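Local atomic coordinates of stage II sporulation protein E (SpoIIE) (Moorella thermoacetica, PDB entry 3ZT9), a protein that probably acts as a manganese-dependent PP2C-type phosphatase that removes phosphate from a partner protein of a stressosome controlling secondary messenger signalling. Residues A[150-154]-A[155-159]; A[107-111]-A[112-116]; A[61-65]-A[66-70]. One frame throughout, in Å; residues are numbered along the deposited sequence.

Contact 1. Residues A[150-154]-A[155-159]; sequences DGIQE and GAVPL. With MN (manganese (II) ion), chain C.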
loop_
_atom_site.group_PDB
_atom_site.type_symbol
_atom_site.label_atom_id
_atom_site.label_comp_id
_atom_site.label_asym_id
_atom_site.label_seq_id
_atom_site.Cartn_x
_atom_site.Cartn_y
_atom_site.Cartn_z
ATOM N N ASP A 150 -7.531 3.192 -4.563
ATOM C CA ASP A 150 -8.425 3.232 -5.720
ATOM C C ASP A 150 -8.635 4.667 -6.221
ATOM O O ASP A 150 -9.443 4.896 -7.121
ATOM C CB ASP A 150 -9.751 2.555 -5.374
ATOM C CG ASP A 150 -10.529 3.282 -4.286
ATOM O OD1 ASP A 150 -10.097 4.359 -3.817
ATOM O OD2 ASP A 150 -11.583 2.767 -3.918
ATOM N N GLY A 151 -7.939 5.626 -5.621
ATOM C CA GLY A 151 -7.759 6.943 -6.237
ATOM C C GLY A 151 -7.100 6.855 -7.612
ATOM O O GLY A 151 -7.219 7.779 -8.431
ATOM N N ILE A 152 -6.388 5.760 -7.865
ATOM C CA ILE A 152 -5.893 5.443 -9.225
ATOM C C ILE A 152 -6.517 4.123 -9.689
ATOM O O ILE A 152 -6.513 3.142 -8.972
ATOM C CB ILE A 152 -4.354 5.344 -9.273
ATOM C CG1 ILE A 152 -3.727 6.706 -8.955
ATOM C CG2 ILE A 152 -3.845 4.843 -10.650
ATOM C CD1 ILE A 152 -2.252 6.656 -8.712
ATOM N N GLN A 153 -7.113 4.116 -10.870
ATOM C CA GLN A 153 -7.788 2.919 -11.370
ATOM C C GLN A 153 -6.816 1.735 -11.533
ATOM O O GLN A 153 -5.682 1.903 -11.933
ATOM C CB GLN A 153 -8.496 3.228 -12.705
ATOM C CG GLN A 153 -9.459 2.128 -13.170
ATOM C CD GLN A 153 -10.631 1.928 -12.205
ATOM O OE1 GLN A 153 -10.439 1.493 -11.073
ATOM N NE2 GLN A 153 -11.841 2.249 -12.649
ATOM N N GLU A 154 -7.262 0.527 -11.198
ATOM C CA GLU A 154 -6.445 -0.655 -11.381
ATOM C C GLU A 154 -5.962 -0.715 -12.836
ATOM O O GLU A 154 -6.754 -0.505 -13.776
ATOM C CB GLU A 154 -7.287 -1.898 -11.054
ATOM C CG GLU A 154 -6.514 -3.163 -10.927
ATOM C CD GLU A 154 -6.331 -3.866 -12.246
ATOM O OE1 GLU A 154 -7.279 -3.868 -13.061
ATOM O OE2 GLU A 154 -5.232 -4.418 -12.458
ATOM N N GLY A 155 -4.666 -0.938 -13.018
ATOM C CA GLY A 155 -4.087 -1.078 -14.345
ATOM C C GLY A 155 -3.850 0.202 -15.136
ATOM O O GLY A 155 -3.399 0.135 -16.264
ATOM N N ALA A 156 -4.130 1.363 -14.549
ATOM C CA ALA A 156 -3.902 2.654 -15.212
ATOM C C ALA A 156 -2.438 2.998 -15.493
ATOM O O ALA A 156 -2.161 3.743 -16.427
ATOM C CB ALA A 156 -4.543 3.792 -14.388
ATOM N N VAL A 157 -1.503 2.492 -14.696
ATOM C CA VAL A 157 -0.120 2.959 -14.788
ATOM C C VAL A 157 0.634 2.156 -15.824
ATOM O O VAL A 157 0.673 0.932 -15.734
ATOM C CB VAL A 157 0.609 2.821 -13.413
ATOM C CG1 VAL A 157 2.005 3.395 -13.488
ATOM C CG2 VAL A 157 -0.158 3.521 -12.341
ATOM N N PRO A 158 1.200 2.824 -16.857
ATOM C CA PRO A 158 2.007 2.035 -17.788
ATOM C C PRO A 158 3.232 1.462 -17.058
ATOM O O PRO A 158 3.978 2.186 -16.404
ATOM C CB PRO A 158 2.387 3.032 -18.896
ATOM C CG PRO A 158 2.055 4.368 -18.365
ATOM C CD PRO A 158 1.147 4.249 -17.212
ATOM N N LEU A 159 3.377 0.147 -17.136
ATOM C CA LEU A 159 4.380 -0.588 -16.375
ATOM C C LEU A 159 5.784 -0.049 -16.591
ATOM O O LEU A 159 6.533 0.134 -15.642
ATOM C CB LEU A 159 4.360 -2.065 -16.771
ATOM C CG LEU A 159 3.090 -2.846 -16.454
ATOM C CD1 LEU A 159 3.277 -4.300 -16.835
ATOM C CD2 LEU A 159 2.716 -2.709 -14.983
HETATM MN MN MN C . -10.580 5.650 -2.210
HETATM O O HOH W 1 -12.591 4.683 -2.039
HETATM O O HOH W 2 -11.784 6.906 -0.813
HETATM O O HOH W 3 -8.762 6.863 -1.993
#
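The chain from Q153 to A156 folds back in a type II β turn, closed by the bond from A156 N to Q153 O at 3.1 Å, with an N-H···O angle of 160°. G155 takes the third position of the turn with a positive phi (78°), where a β-carbon would clash with E154 O. The turn brings the methyl of A156 back toward the preceding residues: its CB lies 3.3 Å from Q153 O and 3.9 Å from I152 CG2. I152 keeps CG1 beside its backbone N, which leaves CG2 anti to that N and turned to the returning chain, where V157 CG2 also approaches it at 4.3 Å. I152 and V157 are both buried against I176 of helix 169-180, and I152 reaches V187 and V189 of strand 187-192 as well. On the outer side the chain of E154 bends at chi2 (-87°), which folds its carboxylate back alongside the G155 backbone, without a bond to it; the backbone N of E154 makes a weak bond to Q153 OE1.

Just upstream, D150 grips manganese through OD1 at 2.1 Å. OD2 stays off the metal, accepting a hydrogen bond from metal-bound water 1 at 2.9 Å and another from N103, which together should fix the carboxylate's rotation. Three waters share the ion, and D38 and D185 supply its protein ligands alongside D150. A manganese ion shared between three aspartates and three waters is characteristic of the PP2C phosphatase metal centre.

Contact 2. Residues A[107-111]-A[112-116]; sequences KILSA and KGIIT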
loop_
_atom_site.group_PDB
_atom_site.type_symbol
_atom_site.label_atom_id
_atom_site.label_comp_id
_atom_site.label_asym_id
_atom_site.label_seq_id
_atom_site.Cartn_x
_atom_site.Cartn_y
_atom_site.Cartn_z
ATOM N N LYS A 107 1.085 -4.092 -7.414
ATOM C CA LYS A 107 1.657 -4.803 -8.578
ATOM C C LYS A 107 3.141 -4.943 -8.312
ATOM O O LYS A 107 3.785 -3.993 -7.870
ATOM C CB LYS A 107 1.416 -4.025 -9.860
ATOM C CG LYS A 107 1.541 -4.907 -11.152
ATOM C CD LYS A 107 0.961 -4.192 -12.346
ATOM C CE LYS A 107 -0.537 -3.998 -12.216
ATOM N NZ LYS A 107 -1.310 -5.238 -12.471
ATOM N N ILE A 108 3.667 -6.117 -8.619
ATOM C CA ILE A 108 5.056 -6.417 -8.360
ATOM C C ILE A 108 5.690 -6.843 -9.684
ATOM O O ILE A 108 5.299 -7.837 -10.283
ATOM C CB ILE A 108 5.171 -7.508 -7.310
ATOM C CG1 ILE A 108 4.507 -7.030 -6.007
ATOM C CG2 ILE A 108 6.649 -7.914 -7.125
ATOM C CD1 ILE A 108 4.321 -8.114 -4.927
ATOM N N LEU A 109 6.632 -6.044 -10.164
ATOM C CA LEU A 109 7.278 -6.318 -11.447
ATOM C C LEU A 109 8.566 -7.023 -11.086
ATOM O O LEU A 109 9.471 -6.394 -10.562
ATOM C CB LEU A 109 7.607 -5.021 -12.199
ATOM C CG LEU A 109 6.462 -4.280 -12.885
ATOM C CD1 LEU A 109 5.322 -4.061 -11.926
ATOM C CD2 LEU A 109 6.963 -2.921 -13.483
ATOM N N SER A 110 8.651 -8.313 -11.336
ATOM C CA SER A 110 9.806 -9.063 -10.844
ATOM C C SER A 110 10.440 -9.885 -11.916
ATOM O O SER A 110 9.842 -10.140 -12.982
ATOM C CB SER A 110 9.407 -9.977 -9.673
ATOM O OG SER A 110 8.873 -11.207 -10.151
ATOM N N ALA A 111 11.641 -10.362 -11.614
ATOM C CA ALA A 111 12.411 -11.158 -12.566
ATOM C C ALA A 111 11.651 -12.433 -12.878
ATOM O O ALA A 111 11.848 -13.034 -13.929
ATOM C CB ALA A 111 13.808 -11.490 -11.982
ATOM N N LYS A 112 10.781 -12.826 -11.948
ATOM C CA LYS A 112 9.902 -14.000 -12.103
ATOM C C LYS A 112 8.588 -13.705 -12.800
ATOM O O LYS A 112 7.784 -14.622 -12.964
ATOM C CB LYS A 112 9.544 -14.613 -10.735
ATOM C CG LYS A 112 10.707 -15.050 -9.891
ATOM C CD LYS A 112 11.622 -15.961 -10.670
ATOM C CE LYS A 112 12.670 -16.583 -9.774
ATOM N NZ LYS A 112 12.057 -17.455 -8.751
ATOM N N GLY A 113 8.341 -12.442 -13.163
ATOM C CA GLY A 113 7.137 -12.066 -13.896
ATOM C C GLY A 113 6.394 -10.932 -13.221
ATOM O O GLY A 113 6.734 -10.551 -12.137
ATOM N N ILE A 114 5.396 -10.381 -13.886
ATOM C CA ILE A 114 4.597 -9.305 -13.324
ATOM C C ILE A 114 3.486 -9.990 -12.525
ATOM O O ILE A 114 2.732 -10.788 -13.066
ATOM C CB ILE A 114 4.006 -8.427 -14.411
ATOM C CG1 ILE A 114 5.131 -7.880 -15.301
ATOM C CG2 ILE A 114 3.239 -7.284 -13.784
ATOM C CD1 ILE A 114 6.155 -7.156 -14.550
ATOM N N ILE A 115 3.415 -9.681 -11.231
ATOM C CA ILE A 115 2.530 -10.397 -10.328
ATOM C C ILE A 115 1.591 -9.435 -9.626
ATOM O O ILE A 115 2.024 -8.432 -9.067
ATOM C CB ILE A 115 3.376 -11.133 -9.242
ATOM C CG1 ILE A 115 4.180 -12.264 -9.907
ATOM C CG2 ILE A 115 2.432 -11.697 -8.188
ATOM C CD1 ILE A 115 5.400 -12.807 -9.051
ATOM N N THR A 116 0.297 -9.716 -9.692
ATOM C CA THR A 116 -0.674 -8.906 -8.981
ATOM C C THR A 116 -1.302 -9.737 -7.845
ATOM O O THR A 116 -2.044 -10.688 -8.097
ATOM C CB THR A 116 -1.781 -8.455 -9.938
ATOM O OG1 THR A 116 -1.200 -7.673 -10.991
ATOM C CG2 THR A 116 -2.836 -7.617 -9.202
#
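K107 to T116 form a tight antiparallel β hairpin, strand 105-110 (here from K107) and strand 113-115 joined by a type I turn from S110 to G113; strand 113-115 is the outermost of its sheet within the chain. The backbone bonds come in two pairs. I108 and I115 exchange both amides, I115 N reaching I108 O at 2.8 Å and I108 N reaching I115 O at 2.9 Å. At the turn, S110 N donates to G113 O and G113 N to S110 O. The backbone angles of G113 are ones at which a β-carbon would jam against the carbonyl oxygen of K112.

Apolar contacts divide between the two faces. L109 and I114, a non-hydrogen-bonded pair, lie side by side and point the same way; with chi1 and chi2 of I114 both at -56°, CD1 curls back toward L109 and lies 3.3 Å from L109 CG, tighter than ordinary van der Waals contact. On the other face the CB atoms of I108 and I115 are 4.5 Å apart, and both side chains rest on W96 of strand 95-101.

Polar side chains secure the two ends. At the open end K107 runs past I114 CG2 and turns at chi3 and chi4, where NZ donates a hydrogen bond to T116 OG1 at 2.9 Å. At the turn, A111 N donates a hydrogen bond to D143 OD1, just before strand 144-148. S110 OG, set between its own N and carbonyl carbon (chi1 84°), accepts a weak bond from K112 N and donates to G113 O at 3.0 Å, in the carbonyl plane on a lone pair, giving that oxygen a second donor beside S110 N.

Contact 3. Residues A[61-65]-A[66-70]; sequences MNTGL and VNIFQ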
loop_
_atom_site.group_PDB
_atom_site.type_symbol
_atom_site.label_atom_id
_atom_site.label_comp_id
_atom_site.label_asym_id
_atom_site.label_seq_id
_atom_site.Cartn_x
_atom_site.Cartn_y
_atom_site.Cartn_z
ATOM N N MET A 61 4.698 -4.805 13.348
ATOM C CA MET A 61 5.690 -5.377 12.455
ATOM C C MET A 61 6.432 -6.566 12.995
ATOM O O MET A 61 6.782 -6.641 14.157
ATOM C CB MET A 61 6.689 -4.329 12.072
ATOM C CG MET A 61 6.044 -3.526 11.069
ATOM S SD MET A 61 6.872 -2.145 10.411
ATOM C CE MET A 61 5.541 -1.629 9.394
ATOM N N ASN A 62 6.702 -7.483 12.088
ATOM C CA ASN A 62 7.431 -8.699 12.413
ATOM C C ASN A 62 6.729 -9.595 13.410
ATOM O O ASN A 62 7.355 -10.439 14.050
ATOM C CB ASN A 62 8.846 -8.372 12.852
ATOM C CG ASN A 62 9.793 -8.356 11.683
ATOM O OD1 ASN A 62 9.593 -9.079 10.699
ATOM N ND2 ASN A 62 10.805 -7.513 11.757
ATOM N N THR A 63 5.413 -9.447 13.481
ATOM C CA THR A 63 4.561 -10.482 14.064
ATOM C C THR A 63 3.805 -11.326 13.035
ATOM O O THR A 63 3.059 -12.231 13.411
ATOM C CB THR A 63 3.497 -9.897 15.015
ATOM O OG1 THR A 63 2.637 -9.008 14.310
ATOM C CG2 THR A 63 4.135 -9.164 16.187
ATOM N N GLY A 64 3.976 -11.031 11.751
ATOM C CA GLY A 64 3.313 -11.809 10.709
ATOM C C GLY A 64 2.037 -11.149 10.225
ATOM O O GLY A 64 1.334 -10.512 10.995
ATOM N N LEU A 65 1.762 -11.246 8.923
ATOM C CA LEU A 65 0.664 -10.496 8.326
ATOM C C LEU A 65 -0.708 -10.864 8.936
ATOM O O LEU A 65 -1.596 -10.018 9.027
ATOM C CB LEU A 65 0.665 -10.702 6.794
ATOM C CG LEU A 65 1.584 -9.747 6.036
ATOM C CD1 LEU A 65 3.036 -9.995 6.491
ATOM C CD2 LEU A 65 1.429 -9.944 4.496
ATOM N N VAL A 66 -0.902 -12.118 9.338
ATOM C CA VAL A 66 -2.191 -12.480 9.908
ATOM C C VAL A 66 -2.454 -11.662 11.154
ATOM O O VAL A 66 -3.512 -11.035 11.302
ATOM C CB VAL A 66 -2.264 -13.991 10.224
ATOM C CG1 VAL A 66 -3.454 -14.292 11.150
ATOM C CG2 VAL A 66 -2.330 -14.798 8.902
ATOM N N ASN A 67 -1.483 -11.673 12.055
ATOM C CA ASN A 67 -1.589 -10.866 13.266
ATOM C C ASN A 67 -1.727 -9.379 12.940
ATOM O O ASN A 67 -2.555 -8.680 13.532
ATOM C CB ASN A 67 -0.383 -11.073 14.167
ATOM C CG ASN A 67 -0.606 -10.510 15.553
ATOM O OD1 ASN A 67 -1.457 -10.996 16.304
ATOM N ND2 ASN A 67 0.143 -9.476 15.900
ATOM N N ILE A 68 -0.929 -8.896 11.997
ATOM C CA ILE A 68 -0.948 -7.470 11.662
ATOM C C ILE A 68 -2.344 -7.011 11.236
ATOM O O ILE A 68 -2.858 -6.011 11.736
ATOM C CB ILE A 68 0.059 -7.125 10.574
ATOM C CG1 ILE A 68 1.489 -7.171 11.124
ATOM C CG2 ILE A 68 -0.228 -5.717 9.994
ATOM C CD1 ILE A 68 2.549 -7.322 10.019
ATOM N N PHE A 69 -2.986 -7.774 10.362
ATOM C CA PHE A 69 -4.286 -7.374 9.837
ATOM C C PHE A 69 -5.378 -7.570 10.864
ATOM O O PHE A 69 -6.300 -6.776 10.928
ATOM C CB PHE A 69 -4.588 -8.145 8.526
ATOM C CG PHE A 69 -4.014 -7.481 7.310
ATOM C CD1 PHE A 69 -4.740 -6.515 6.635
ATOM C CD2 PHE A 69 -2.745 -7.772 6.895
ATOM C CE1 PHE A 69 -4.205 -5.853 5.523
ATOM C CE2 PHE A 69 -2.198 -7.144 5.774
ATOM C CZ PHE A 69 -2.933 -6.183 5.084
ATOM N N GLN A 70 -5.246 -8.602 11.699
ATOM C CA GLN A 70 -6.221 -8.875 12.761
ATOM C C GLN A 70 -6.190 -7.763 13.817
ATOM O O GLN A 70 -7.226 -7.291 14.234
ATOM C CB GLN A 70 -6.004 -10.269 13.395
ATOM C CG GLN A 70 -6.461 -11.422 12.493
ATOM C CD GLN A 70 -6.171 -12.792 13.082
ATOM O OE1 GLN A 70 -5.551 -12.913 14.142
ATOM N NE2 GLN A 70 -6.626 -13.832 12.398
HETATM O O HOH W 4 0.842 -13.588 12.026
#
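I68 packs its side chain against the carbonyl of G64, with CG1 3.3 Å and CD1 3.6 Å from G64 O, while its own N donates to the same oxygen at 3.0 Å. At the next residue, F69 N bonds L65 O, and the F69 ring brings its edge to that oxygen, with CD2 at 3.3 Å and L65 O lying in the ring plane. This is the tight, buried part: L65 and F69 both lean on A99 of strand 95-101, and I68 on M57 of helix 43-60. Contact between the side chains themselves is looser, L65 CD1 and I68 CD1 being 4.5 Å apart.

The solvent side is polar. N67 swings CG anti to its N (chi1 -167°), carrying ND2 across to T63 OG1 in a hydrogen bond of 3.0 Å, with the hydroxyl oxygen tilted slightly from the amide plane. T63 OG1 is also hydrogen-bonded to the carbonyl O of S60, the last residue of helix 43-60. Water 4 bridges the backbone, donating to T63 O and accepting from N67 N at 3.0 Å.

G64 is the N-cap of helix 65-76 and has no side chain to cap with. The first-turn amide of N67 is met by water, and the side-chain bond from N67 to T63 ties the interhelical loop to the helix start.

Overall arrangement
The three contacts follow one another along the chain in the order 3, 2, 1. Contacts 1 and 2 are neighbours, with centres 15 Å apart: the side chain of L159, at the end of contact 1, lies against K107 of the hairpin, with L159 CD2 3.5 Å from K107 CD. Contact 3 is on the opposite side of the chain's centre from contact 1, their centres 27 Å apart, and its nearest atoms stay about 10 Å from contact 2. Only contact 1 supplies a ligand to the manganese centre, through D150; the hairpin forms the edge of one five-stranded sheet, whereas contact 3 opens a helix packed on the other.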